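Local atomic coordinates of oligopeptide ABC transporter, periplasmic oligopeptide-binding protein, putative (Thermotoga maritima MSB8, PDB entry 5IPW), a protein that probably binds oligopeptides in the periplasm and delivers them to an ABC transporter for uptake across the membrane. Residues P568-I571 / K572-M575; V552-L555 / V556-Y559; W518-G521 / W522-W525; T579-H582 / R583-W587; E407-P410 / D411-N414. One frame throughout, in Å; residues are numbered along the deposited sequence.

Interaction 1: P568-I571 / K572-M575; sequences PDKI and KELM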
loop_
_atom_site.group_PDB
_atom_site.type_symbol
_atom_site.label_atom_id
_atom_site.label_comp_id
_atom_site.label_asym_id
_atom_site.label_seq_id
_atom_site.Cartn_x
_atom_site.Cartn_y
_atom_site.Cartn_z
ATOM N N PRO A 568 5.365 -9.582 15.172
ATOM C CA PRO A 568 5.595 -8.185 14.789
ATOM C C PRO A 568 6.226 -7.302 15.875
ATOM O O PRO A 568 6.526 -6.137 15.610
ATOM C CB PRO A 568 4.189 -7.668 14.418
ATOM C CG PRO A 568 3.240 -8.795 14.658
ATOM C CD PRO A 568 3.949 -9.810 15.500
ATOM N N ASP A 569 6.408 -7.841 17.079
ATOM C CA ASP A 569 7.218 -7.179 18.102
ATOM C C ASP A 569 8.654 -7.068 17.610
ATOM O O ASP A 569 9.232 -5.980 17.590
ATOM C CB ASP A 569 7.207 -7.967 19.420
ATOM C CG ASP A 569 5.838 -8.000 20.081
ATOM O OD1 ASP A 569 4.893 -7.363 19.564
ATOM O OD2 ASP A 569 5.708 -8.671 21.127
ATOM N N LYS A 570 9.212 -8.210 17.208
ATOM C CA LYS A 570 10.604 -8.282 16.758
ATOM C C LYS A 570 10.803 -7.460 15.482
ATOM O O LYS A 570 11.826 -6.797 15.321
ATOM C CB LYS A 570 11.043 -9.741 16.522
ATOM C CG LYS A 570 12.292 -10.169 17.291
ATOM C CD LYS A 570 13.507 -9.286 17.022
ATOM C CE LYS A 570 14.591 -9.482 18.075
ATOM N NZ LYS A 570 15.481 -8.291 18.194
ATOM N N ILE A 571 9.819 -7.497 14.589
ATOM C CA ILE A 571 9.878 -6.709 13.364
ATOM C C ILE A 571 10.053 -5.235 13.721
ATOM O O ILE A 571 10.989 -4.593 13.246
ATOM C CB ILE A 571 8.623 -6.907 12.479
ATOM C CG1 ILE A 571 8.750 -8.172 11.626
ATOM C CG2 ILE A 571 8.416 -5.731 11.536
ATOM C CD1 ILE A 571 8.590 -9.463 12.388
ATOM N N LYS A 572 9.164 -4.714 14.569
ATOM C CA LYS A 572 9.179 -3.291 14.944
ATOM C C LYS A 572 10.512 -2.878 15.578
ATOM O O LYS A 572 11.001 -1.769 15.352
ATOM C CB LYS A 572 8.014 -2.965 15.891
ATOM C CG LYS A 572 7.832 -1.474 16.157
ATOM C CD LYS A 572 6.397 -1.102 16.526
ATOM C CE LYS A 572 5.447 -1.228 15.336
ATOM N NZ LYS A 572 4.183 -0.451 15.493
ATOM N N GLU A 573 11.090 -3.780 16.361
ATOM C CA GLU A 573 12.409 -3.562 16.953
ATOM C C GLU A 573 13.518 -3.607 15.897
ATOM O O GLU A 573 14.470 -2.831 15.969
ATOM C CB GLU A 573 12.690 -4.605 18.044
ATOM C CG GLU A 573 11.812 -4.469 19.283
ATOM C CD GLU A 573 11.883 -5.679 20.196
ATOM O OE1 GLU A 573 12.758 -6.549 19.988
ATOM O OE2 GLU A 573 11.055 -5.761 21.126
ATOM N N LEU A 574 13.395 -4.521 14.935
ATOM C CA LEU A 574 14.365 -4.638 13.837
ATOM C C LEU A 574 14.292 -3.459 12.858
ATOM O O LEU A 574 15.323 -2.980 12.379
ATOM C CB LEU A 574 14.184 -5.965 13.093
ATOM C CG LEU A 574 14.620 -7.217 13.870
ATOM C CD1 LEU A 574 14.071 -8.479 13.216
ATOM C CD2 LEU A 574 16.134 -7.310 14.007
ATOM N N MET A 575 13.081 -2.990 12.570
ATOM C CA MET A 575 12.897 -1.807 11.732
ATOM C C MET A 575 13.418 -0.553 12.410
ATOM O O MET A 575 13.860 0.377 11.741
ATOM C CB MET A 575 11.422 -1.616 11.378
ATOM C CG MET A 575 10.892 -2.615 10.361
ATOM S SD MET A 575 11.666 -2.507 8.734
ATOM C CE MET A 575 11.230 -0.849 8.209
#

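Interaction 2: V552-L555 / V556-Y559; sequences VYRL and VDLY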
loop_
_atom_site.group_PDB
_atom_site.type_symbol
_atom_site.label_atom_id
_atom_site.label_comp_id
_atom_site.label_asym_id
_atom_site.label_seq_id
_atom_site.Cartn_x
_atom_site.Cartn_y
_atom_site.Cartn_z
ATOM N N VAL A 552 26.101 -0.499 5.664
ATOM C CA VAL A 552 25.247 -0.994 4.578
ATOM C C VAL A 552 25.087 -2.510 4.661
ATOM O O VAL A 552 23.973 -3.023 4.572
ATOM C CB VAL A 552 25.801 -0.598 3.190
ATOM C CG1 VAL A 552 25.035 -1.283 2.068
ATOM C CG2 VAL A 552 25.741 0.911 3.000
ATOM N N TYR A 553 26.192 -3.231 4.831
ATOM C CA TYR A 553 26.133 -4.686 4.999
ATOM C C TYR A 553 25.249 -5.076 6.180
ATOM O O TYR A 553 24.722 -6.190 6.228
ATOM C CB TYR A 553 27.528 -5.279 5.216
ATOM C CG TYR A 553 28.423 -5.375 3.990
ATOM C CD1 TYR A 553 27.899 -5.582 2.712
ATOM C CD2 TYR A 553 29.809 -5.310 4.121
ATOM C CE1 TYR A 553 28.728 -5.687 1.607
ATOM C CE2 TYR A 553 30.642 -5.416 3.021
ATOM C CZ TYR A 553 30.098 -5.606 1.766
ATOM O OH TYR A 553 30.920 -5.714 0.671
ATOM N N ARG A 554 25.114 -4.160 7.137
ATOM C CA ARG A 554 24.291 -4.377 8.322
ATOM C C ARG A 554 22.803 -4.323 7.978
ATOM O O ARG A 554 22.030 -5.189 8.399
ATOM C CB ARG A 554 24.641 -3.341 9.408
ATOM C CG ARG A 554 24.794 -3.914 10.814
ATOM C CD ARG A 554 25.651 -5.177 10.851
ATOM N NE ARG A 554 26.792 -5.115 9.932
ATOM C CZ ARG A 554 27.433 -6.174 9.434
ATOM N NH1 ARG A 554 27.067 -7.413 9.751
ATOM N NH2 ARG A 554 28.454 -5.994 8.604
ATOM N N LEU A 555 22.408 -3.307 7.208
ATOM C CA LEU A 555 21.026 -3.187 6.724
ATOM C C LEU A 555 20.547 -4.441 5.996
ATOM O O LEU A 555 19.370 -4.783 6.063
ATOM C CB LEU A 555 20.868 -1.977 5.800
ATOM C CG LEU A 555 20.710 -0.623 6.480
ATOM C CD1 LEU A 555 20.807 0.491 5.451
ATOM C CD2 LEU A 555 19.393 -0.527 7.233
ATOM N N VAL A 556 21.455 -5.122 5.302
ATOM C CA VAL A 556 21.116 -6.384 4.650
ATOM C C VAL A 556 20.760 -7.408 5.716
ATOM O O VAL A 556 19.710 -8.040 5.641
ATOM C CB VAL A 556 22.271 -6.924 3.782
ATOM C CG1 VAL A 556 21.928 -8.289 3.208
ATOM C CG2 VAL A 556 22.598 -5.952 2.656
ATOM N N ASP A 557 21.637 -7.557 6.707
ATOM C CA ASP A 557 21.438 -8.511 7.803
ATOM C C ASP A 557 20.092 -8.310 8.487
ATOM O O ASP A 557 19.375 -9.278 8.768
ATOM C CB ASP A 557 22.558 -8.381 8.839
ATOM C CG ASP A 557 23.885 -8.915 8.337
ATOM O OD1 ASP A 557 23.907 -10.041 7.793
ATOM O OD2 ASP A 557 24.903 -8.210 8.496
ATOM N N LEU A 558 19.763 -7.046 8.742
ATOM C CA LEU A 558 18.476 -6.678 9.318
ATOM C C LEU A 558 17.319 -7.192 8.470
ATOM O O LEU A 558 16.394 -7.815 8.995
ATOM C CB LEU A 558 18.364 -5.158 9.479
ATOM C CG LEU A 558 19.269 -4.486 10.521
ATOM C CD1 LEU A 558 18.947 -3.002 10.614
ATOM C CD2 LEU A 558 19.133 -5.134 11.892
ATOM N N TYR A 559 17.372 -6.943 7.162
ATOM C CA TYR A 559 16.285 -7.371 6.286
ATOM C C TYR A 559 16.069 -8.873 6.340
ATOM O O TYR A 559 14.934 -9.335 6.443
ATOM C CB TYR A 559 16.508 -6.970 4.828
ATOM C CG TYR A 559 15.390 -7.494 3.963
ATOM C CD1 TYR A 559 14.146 -6.872 3.957
ATOM C CD2 TYR A 559 15.552 -8.651 3.209
ATOM C CE1 TYR A 559 13.104 -7.369 3.199
ATOM C CE2 TYR A 559 14.517 -9.154 2.448
ATOM C CZ TYR A 559 13.295 -8.510 2.449
ATOM O OH TYR A 559 12.265 -9.008 1.691
#

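Interaction 3: W518-G521 / W522-W525; sequences WYIG and WSGW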
loop_
_atom_site.group_PDB
_atom_site.type_symbol
_atom_site.label_atom_id
_atom_site.label_comp_id
_atom_site.label_asym_id
_atom_site.label_seq_id
_atom_site.Cartn_x
_atom_site.Cartn_y
_atom_site.Cartn_z
ATOM N N TRP A 518 20.265 4.935 -4.441
ATOM C CA TRP A 518 21.259 5.312 -3.423
ATOM C C TRP A 518 22.343 4.256 -3.209
ATOM O O TRP A 518 23.460 4.602 -2.858
ATOM C CB TRP A 518 20.617 5.763 -2.088
ATOM C CG TRP A 518 20.077 4.685 -1.162
ATOM C CD1 TRP A 518 18.783 4.271 -1.060
ATOM C CD2 TRP A 518 20.808 3.948 -0.172
ATOM N NE1 TRP A 518 18.664 3.301 -0.096
ATOM C CE2 TRP A 518 19.892 3.085 0.469
ATOM C CE3 TRP A 518 22.149 3.919 0.225
ATOM C CZ2 TRP A 518 20.276 2.188 1.475
ATOM C CZ3 TRP A 518 22.533 3.022 1.233
ATOM C CH2 TRP A 518 21.596 2.171 1.839
ATOM N N TYR A 519 22.037 2.984 -3.453
ATOM C CA TYR A 519 23.056 1.944 -3.336
ATOM C C TYR A 519 23.315 1.191 -4.627
ATOM O O TYR A 519 23.924 0.125 -4.600
ATOM C CB TYR A 519 22.702 0.955 -2.225
ATOM C CG TYR A 519 21.424 0.177 -2.424
ATOM C CD1 TYR A 519 21.415 -1.027 -3.118
ATOM C CD2 TYR A 519 20.233 0.628 -1.883
ATOM C CE1 TYR A 519 20.248 -1.745 -3.284
ATOM C CE2 TYR A 519 19.064 -0.084 -2.039
ATOM C CZ TYR A 519 19.075 -1.267 -2.742
ATOM O OH TYR A 519 17.912 -1.979 -2.904
ATOM N N ILE A 520 22.896 1.750 -5.755
ATOM C CA ILE A 520 22.903 0.997 -7.008
ATOM C C ILE A 520 24.323 0.608 -7.438
ATOM O O ILE A 520 24.552 -0.523 -7.860
ATOM C CB ILE A 520 22.128 1.733 -8.132
ATOM C CG1 ILE A 520 21.880 0.791 -9.306
ATOM C CG2 ILE A 520 22.846 2.986 -8.602
ATOM C CD1 ILE A 520 20.873 1.332 -10.295
ATOM N N GLY A 521 25.273 1.528 -7.288
ATOM C CA GLY A 521 26.683 1.237 -7.535
ATOM C C GLY A 521 27.265 0.119 -6.675
ATOM O O GLY A 521 28.192 -0.563 -7.099
ATOM N N TRP A 522 26.727 -0.080 -5.472
ATOM C CA TRP A 522 27.179 -1.164 -4.590
ATOM C C TRP A 522 26.510 -2.522 -4.850
ATOM O O TRP A 522 26.809 -3.501 -4.157
ATOM C CB TRP A 522 26.983 -0.767 -3.118
ATOM C CG TRP A 522 27.817 0.405 -2.690
ATOM C CD1 TRP A 522 29.094 0.681 -3.078
ATOM C CD2 TRP A 522 27.447 1.441 -1.768
ATOM N NE1 TRP A 522 29.534 1.833 -2.476
ATOM C CE2 TRP A 522 28.546 2.316 -1.660
ATOM C CE3 TRP A 522 26.295 1.711 -1.019
ATOM C CZ2 TRP A 522 28.528 3.446 -0.837
ATOM C CZ3 TRP A 522 26.276 2.846 -0.203
ATOM C CH2 TRP A 522 27.383 3.697 -0.124
ATOM N N SER A 523 25.629 -2.595 -5.852
ATOM C CA SER A 523 24.895 -3.833 -6.169
ATOM C C SER A 523 25.786 -5.050 -6.394
ATOM O O SER A 523 25.373 -6.180 -6.125
ATOM C CB SER A 523 24.018 -3.629 -7.406
ATOM O OG SER A 523 23.028 -2.641 -7.175
ATOM N N GLY A 524 26.992 -4.826 -6.913
ATOM C CA GLY A 524 27.956 -5.908 -7.106
ATOM C C GLY A 524 28.311 -6.553 -5.779
ATOM O O GLY A 524 28.102 -7.752 -5.577
ATOM N N TRP A 525 28.819 -5.732 -4.867
ATOM C CA TRP A 525 29.245 -6.189 -3.546
ATOM C C TRP A 525 28.094 -6.690 -2.678
ATOM O O TRP A 525 28.235 -7.700 -1.987
ATOM C CB TRP A 525 29.991 -5.063 -2.822
ATOM C CG TRP A 525 31.365 -4.851 -3.363
ATOM C CD1 TRP A 525 31.750 -3.950 -4.315
ATOM C CD2 TRP A 525 32.540 -5.575 -2.997
ATOM N NE1 TRP A 525 33.097 -4.062 -4.556
ATOM C CE2 TRP A 525 33.607 -5.052 -3.759
ATOM C CE3 TRP A 525 32.798 -6.609 -2.091
ATOM C CZ2 TRP A 525 34.911 -5.532 -3.643
ATOM C CZ3 TRP A 525 34.093 -7.086 -1.976
ATOM C CH2 TRP A 525 35.134 -6.548 -2.750
#

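Interaction 4: T579-H582 / R583-W587; sequences TKIH and RENLW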
loop_
_atom_site.group_PDB
_atom_site.type_symbol
_atom_site.label_atom_id
_atom_site.label_comp_id
_atom_site.label_asym_id
_atom_site.label_seq_id
_atom_site.Cartn_x
_atom_site.Cartn_y
_atom_site.Cartn_z
ATOM N N THR A 579 16.060 2.086 10.626
ATOM C CA THR A 579 15.795 3.516 10.558
ATOM C C THR A 579 16.830 4.310 11.358
ATOM O O THR A 579 17.052 5.485 11.085
ATOM C CB THR A 579 14.381 3.847 11.068
ATOM O OG1 THR A 579 14.216 3.339 12.400
ATOM C CG2 THR A 579 13.336 3.236 10.159
ATOM N N LYS A 580 17.436 3.667 12.354
ATOM C CA LYS A 580 18.553 4.255 13.093
ATOM C C LYS A 580 19.704 4.435 12.122
ATOM O O LYS A 580 20.203 5.537 11.931
ATOM C CB LYS A 580 18.976 3.354 14.273
ATOM C CG LYS A 580 20.144 3.879 15.105
ATOM C CD LYS A 580 20.742 2.805 16.005
ATOM C CE LYS A 580 22.095 3.242 16.545
ATOM N NZ LYS A 580 22.709 2.243 17.466
ATOM N N ILE A 581 20.101 3.340 11.488
ATOM C CA ILE A 581 21.170 3.365 10.499
ATOM C C ILE A 581 20.945 4.472 9.456
ATOM O O ILE A 581 21.799 5.334 9.265
ATOM C CB ILE A 581 21.326 1.982 9.836
ATOM C CG1 ILE A 581 22.026 1.030 10.818
ATOM C CG2 ILE A 581 22.093 2.103 8.528
ATOM C CD1 ILE A 581 22.079 -0.426 10.391
ATOM N N HIS A 582 19.784 4.473 8.814
ATOM C CA HIS A 582 19.442 5.527 7.853
ATOM C C HIS A 582 19.441 6.931 8.459
ATOM O O HIS A 582 19.425 7.929 7.735
ATOM C CB HIS A 582 18.062 5.265 7.230
ATOM C CG HIS A 582 18.083 4.323 6.067
ATOM N ND1 HIS A 582 18.115 4.762 4.759
ATOM C CD2 HIS A 582 18.063 2.970 6.010
ATOM C CE1 HIS A 582 18.119 3.718 3.950
ATOM N NE2 HIS A 582 18.086 2.619 4.682
ATOM N N ARG A 583 19.414 7.006 9.784
ATOM C CA ARG A 583 19.399 8.276 10.500
ATOM C C ARG A 583 20.813 8.806 10.639
ATOM O O ARG A 583 21.081 9.971 10.373
ATOM C CB ARG A 583 18.802 8.055 11.886
ATOM C CG ARG A 583 18.184 9.270 12.533
ATOM C CD ARG A 583 17.250 8.827 13.649
ATOM N NE ARG A 583 17.918 7.961 14.628
ATOM C CZ ARG A 583 17.314 7.057 15.403
ATOM N NH1 ARG A 583 16.002 6.855 15.337
ATOM N NH2 ARG A 583 18.039 6.336 16.250
ATOM N N GLU A 584 21.708 7.923 11.067
ATOM C CA GLU A 584 23.109 8.257 11.280
ATOM C C GLU A 584 23.854 8.519 9.962
ATOM O O GLU A 584 24.718 9.395 9.901
ATOM C CB GLU A 584 23.780 7.150 12.103
ATOM C CG GLU A 584 23.374 7.204 13.573
ATOM C CD GLU A 584 23.567 5.898 14.320
ATOM O OE1 GLU A 584 23.367 5.904 15.552
ATOM O OE2 GLU A 584 23.909 4.870 13.696
ATOM N N ASN A 585 23.510 7.760 8.921
ATOM C CA ASN A 585 23.968 8.027 7.556
ATOM C C ASN A 585 22.804 8.614 6.781
ATOM O O ASN A 585 21.691 8.140 6.907
ATOM C CB ASN A 585 24.408 6.741 6.875
ATOM C CG ASN A 585 25.380 5.932 7.716
ATOM O OD1 ASN A 585 26.583 5.964 7.482
ATOM N ND2 ASN A 585 24.861 5.193 8.694
ATOM N N LEU A 586 23.040 9.640 5.982
ATOM C CA LEU A 586 21.935 10.285 5.268
ATOM C C LEU A 586 22.034 10.081 3.761
ATOM O O LEU A 586 22.099 11.044 2.992
ATOM C CB LEU A 586 21.859 11.771 5.635
ATOM C CG LEU A 586 20.695 12.189 6.536
ATOM C CD1 LEU A 586 20.536 11.281 7.740
ATOM C CD2 LEU A 586 20.897 13.627 6.986
ATOM N N TRP A 587 22.010 8.814 3.350
ATOM C CA TRP A 587 22.165 8.450 1.939
ATOM C C TRP A 587 21.084 9.032 1.045
ATOM O O TRP A 587 21.335 9.324 -0.118
ATOM C CB TRP A 587 22.160 6.949 1.782
ATOM C CG TRP A 587 23.303 6.293 2.429
ATOM C CD1 TRP A 587 24.624 6.452 2.129
ATOM C CD2 TRP A 587 23.239 5.341 3.485
ATOM N NE1 TRP A 587 25.388 5.652 2.939
ATOM C CE2 TRP A 587 24.561 4.957 3.781
ATOM C CE3 TRP A 587 22.187 4.771 4.211
ATOM C CZ2 TRP A 587 24.862 4.029 4.775
ATOM C CZ3 TRP A 587 22.483 3.849 5.195
ATOM C CH2 TRP A 587 23.811 3.487 5.472
#

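Interaction 5: E407-P410 / D411-N414; sequences EYDP and DRAN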
loop_
_atom_site.group_PDB
_atom_site.type_symbol
_atom_site.label_atom_id
_atom_site.label_comp_id
_atom_site.label_asym_id
_atom_site.label_seq_id
_atom_site.Cartn_x
_atom_site.Cartn_y
_atom_site.Cartn_z
ATOM N N GLU A 407 16.560 20.807 9.558
ATOM C CA GLU A 407 16.491 22.263 9.791
ATOM C C GLU A 407 17.067 23.046 8.617
ATOM O O GLU A 407 17.936 22.554 7.897
ATOM C CB GLU A 407 17.242 22.694 11.058
ATOM C CG GLU A 407 17.034 21.809 12.265
ATOM C CD GLU A 407 18.034 20.674 12.309
ATOM O OE1 GLU A 407 19.198 20.929 12.670
ATOM O OE2 GLU A 407 17.655 19.536 11.968
ATOM N N TYR A 408 16.574 24.265 8.436
ATOM C CA TYR A 408 17.153 25.204 7.484
ATOM C C TYR A 408 18.243 26.012 8.187
ATOM O O TYR A 408 18.021 27.156 8.582
ATOM C CB TYR A 408 16.070 26.123 6.910
ATOM C CG TYR A 408 16.609 27.230 6.032
ATOM C CD1 TYR A 408 17.427 26.945 4.939
ATOM C CD2 TYR A 408 16.306 28.564 6.294
ATOM C CE1 TYR A 408 17.928 27.955 4.134
ATOM C CE2 TYR A 408 16.798 29.582 5.491
ATOM C CZ TYR A 408 17.606 29.274 4.412
ATOM O OH TYR A 408 18.093 30.281 3.613
ATOM N N ASP A 409 19.425 25.411 8.319
ATOM C CA ASP A 409 20.543 25.999 9.064
ATOM C C ASP A 409 21.809 26.174 8.186
ATOM O O ASP A 409 22.792 25.441 8.356
ATOM C CB ASP A 409 20.829 25.102 10.280
ATOM C CG ASP A 409 21.678 25.783 11.348
ATOM O OD1 ASP A 409 22.152 26.919 11.142
ATOM O OD2 ASP A 409 21.890 25.149 12.404
ATOM N N PRO A 410 21.792 27.150 7.245
ATOM C CA PRO A 410 22.955 27.423 6.375
ATOM C C PRO A 410 24.293 27.602 7.113
ATOM O O PRO A 410 25.263 26.907 6.801
ATOM C CB PRO A 410 22.558 28.718 5.650
ATOM C CG PRO A 410 21.073 28.676 5.603
ATOM C CD PRO A 410 20.623 27.968 6.855
ATOM N N ASP A 411 24.330 28.509 8.088
ATOM C CA ASP A 411 25.540 28.779 8.887
ATOM C C ASP A 411 26.134 27.490 9.480
ATOM O O ASP A 411 27.348 27.351 9.597
ATOM C CB ASP A 411 25.240 29.778 10.026
ATOM C CG ASP A 411 24.580 31.077 9.536
ATOM O OD1 ASP A 411 24.485 31.298 8.310
ATOM O OD2 ASP A 411 24.145 31.880 10.390
ATOM N N ARG A 412 25.266 26.558 9.857
ATOM C CA ARG A 412 25.691 25.277 10.415
ATOM C C ARG A 412 26.302 24.363 9.354
ATOM O O ARG A 412 27.258 23.634 9.632
ATOM C CB ARG A 412 24.495 24.600 11.085
ATOM C CG ARG A 412 24.596 23.106 11.331
ATOM C CD ARG A 412 25.570 22.727 12.428
ATOM N NE ARG A 412 25.184 21.443 13.016
ATOM C CZ ARG A 412 26.008 20.592 13.624
ATOM N NH1 ARG A 412 27.309 20.856 13.738
ATOM N NH2 ARG A 412 25.525 19.455 14.116
ATOM N N ALA A 413 25.732 24.381 8.153
ATOM C CA ALA A 413 26.246 23.572 7.050
ATOM C C ALA A 413 27.588 24.122 6.590
ATOM O O ALA A 413 28.601 23.412 6.609
ATOM C CB ALA A 413 25.258 23.555 5.896
ATOM N N ASN A 414 27.589 25.395 6.201
ATOM C CA ASN A 414 28.820 26.098 5.833
ATOM C C ASN A 414 29.964 25.740 6.754
ATOM O O ASN A 414 31.070 25.465 6.302
ATOM C CB ASN A 414 28.606 27.611 5.833
ATOM C CG ASN A 414 28.331 28.147 4.450
ATOM O OD1 ASN A 414 28.979 27.738 3.494
ATOM N ND2 ASN A 414 27.373 29.058 4.329
HETATM O O HOH W 1 21.806 29.099 10.021
#

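Interaction 1: P568-I571 / K572-M575
The carboxylate of Glu573 is the flat group of this contact, and its two oxygens have different neighbours. OE1 forms a long salt bridge with NZ of Lys570, at 3.7 Å, whereas OE2 lies 4.0 Å from the backbone O of Asp569. The two charged side chains meet at roughly a right angle, because the lysine chain bends at chi2 (-56°) while that of Glu573 runs extended beyond CG. On its way to this pairing the lysine passes Leu574, with its CD 3.9 Å from CG of the leucine. All of this belongs to the first turns of helix 568-584, which opens with Pro568. Regular i to i+4 bonds join the turns, from Lys572 N to Pro568 O (3.2 Å) through to Met575 N and Ile571 O (2.7 Å). A different face of the helix is apolar: CG2 of Ile571 rests 4.1 Å from CG of Met575, the side chains running alongside each other in the same direction. Ile571, Leu574 and Met575 are buried against Ile562 of helix 550-564. Lys572 leads elsewhere, its NZ donating to the backbone O of Pro395.

Interaction 2: V552-L555 / V556-Y559
Helix 550-564 carries an i to i+3 salt bridge on its partly exposed face, between Arg554 and Asp557. NH1 of the arginine approaches OD2 of the aspartate to 2.6 Å. The side chains run alongside each other in the same direction, and one nitrogen meets one oxygen, with the guanidinium and carboxylate planes 38° apart, in place of a flat two-bond fork. Bends at chi2 (47°) and chi3 (38°) fold the arginine, which leaves the helix pointing away from Asp557, back over the turn to reach it. The charges on both sides have further partners: NH2 of Arg554 forms a salt bridge with Glu550, and OD2 of Asp557 also accepts from the hydroxyl of Tyr529, which together probably fix the rotation of both groups. Beneath them the backbone bonding is uneven. Val556 N to Val552 O and Asp557 N to Tyr553 O are weak, whereas Leu558 N reaches Arg554 O at 3.0 Å and Tyr559 N reaches Leu555 O at 3.1 Å. On another side of the helix CD2 of Leu555 and CD1 of Leu558 approach to 4.2 Å. These two leucines pack against helix 568-584, with Ala578 and Ile581 beside Leu555 and Glu577 beside Leu558. Val556 meets Ile530 of helix 523-534 and Tyr553 stacks its ring on Tyr529 of that same helix, so helix 550-564 lies between its two neighbours in the chain.

Interaction 3: W518-G521 / W522-W525
Trp522 turns its indole back over the preceding residues, with CE3 3.9 Å from CB of Tyr519 and CZ3 4.0 Å from CZ3 of Trp518. The Trp518 atom arrives at the edge of the Trp522 ring system, near its plane, and the two tryptophan side chains cross at about a right angle. Tyr519 contributes its backbone as well: its O accepts from Trp522 N at 2.9 Å, the donor standing well above the carbonyl plane. Ser523 supplies the main polar grip. Both its OG (2.7 Å) and its backbone N (3.1 Å) donate to O of Ile520, so a single carbonyl takes two bonds from one residue. The hydroxyl can do this because chi1 of -63° places it beside the serine's own backbone N. Tyr519 to Trp522 and Ile520 to Ser523 thus form two successive i to i+3 turns, through which the loop winds into helix 523-534. Within the loop, CD2 of Tyr519 lies 3.4 Å above one face of the Trp518 ring, offset toward its rim. The polar ends of these two side chains are engaged further off, Trp518 NE1 with Val506 O and Tyr519 OH with Met505 O. Trp522 packs on Val552 of helix 550-564 and on Pro548 and Pro549.

Interaction 4: T579-H582 / R583-W587
In both His582 and Trp587 the first torsion (chi1 -84° and -65°) swings the ring opposite the residue's own carbonyl carbon, and the two rings meet in a T-shaped pair. The tryptophan presents its edge: CE3 lies 4.1 Å from ND1 of the histidine, over one face of the imidazole and toward its rim, with the planes at 86°. Farther along the same tryptophan edge, CH2 touches CG2 of Ile581 at 3.8 Å, so one indole edge serves two residues of the last helical turn. Asn585 has its CB 3.4 Å above a face of this indole. Helix 568-584 ends here, Asn585 being the first residue to leave helical backbone angles, and Asn585 closes it with two bonds to one carbonyl. Its backbone N donates to Ile581 O at 3.0 Å, and its ND2 to that same oxygen at 3.1 Å. Both bonds are nearly straight at the hydrogen, and the acceptor lies in the asparagine's amide plane, which should hold the amide against rotation. Elsewhere on the turn, beside helix 399-403, the guanidinium of Arg583 lays one face over Lys580, whose CA stands 3.7 Å above its centre, and NH1 forms a salt bridge with Asp398. The extended lysine chain also runs by Glu584, though its NZ stays 4.2 Å from OE1, beyond a salt bridge. His582 NE2 is taken up by the backbone O of Ile507.

Interaction 5: E407-P410 / D411-N414
OD1 of Asp409 accepts from two donors, a water and, weakly, the backbone N of Arg412 at 3.4 Å. This is an N-cap: Asp409 stands immediately before helix 410-420, and its side chain shares Arg412 N with its own backbone O, to which that amide makes a second weak bond. The carboxylate reaches over the helix end because CG is set anti to the aspartate's own N (chi1 -163°). The water extends the cap: a donor to OD1, it in turn accepts from Asp411 N at 3.2 Å and thereby links OD1 to a second first-turn amide. A negative group at this end of a helix is probably stabilised by the helix dipole. The carboxylate also lies against the aliphatic start of Arg412, near CB and CG, while the guanidinium leads away and NE remains 5.0 Å from OD2. Pro410, the first helical residue, has its CD 3.8 Å above one face of the Tyr408 ring. Ala413, on the inner side, packs against Ala364 and Leu367 of helix 359-367, and Asn414 donates through ND2 to Gln463 O. Regular helical bonding begins with Ala413 N to Asp409 O at 3.1 Å, followed by Asn414 N, which meets Pro410 O at 2.8 Å almost in line with the carbonyl bond.

Overall arrangement
Along the chain the order is interaction 5, 3, 2, 1 and 4. The last four form one connected region built on helices 523-534, 550-564 and 568-584. Interaction 2 is central to it, its centre 12 to 14 Å from those of interactions 1, 3 and 4, and touching all three. Interactions 1 and 4 occupy the two ends of helix 568-584, about 17 Å apart between centres. Interactions 3 and 4 meet through Trp518 stacked on Trp587, tying the loop before helix 523-534 to the end of helix 568-584. Interaction 5 caps helix 410-420 at the surface, its nearest atoms about 8 Å from interaction 4. Interactions 1 to 4 thus fall in one packed group of three consecutive helices, while interaction 5 stands apart.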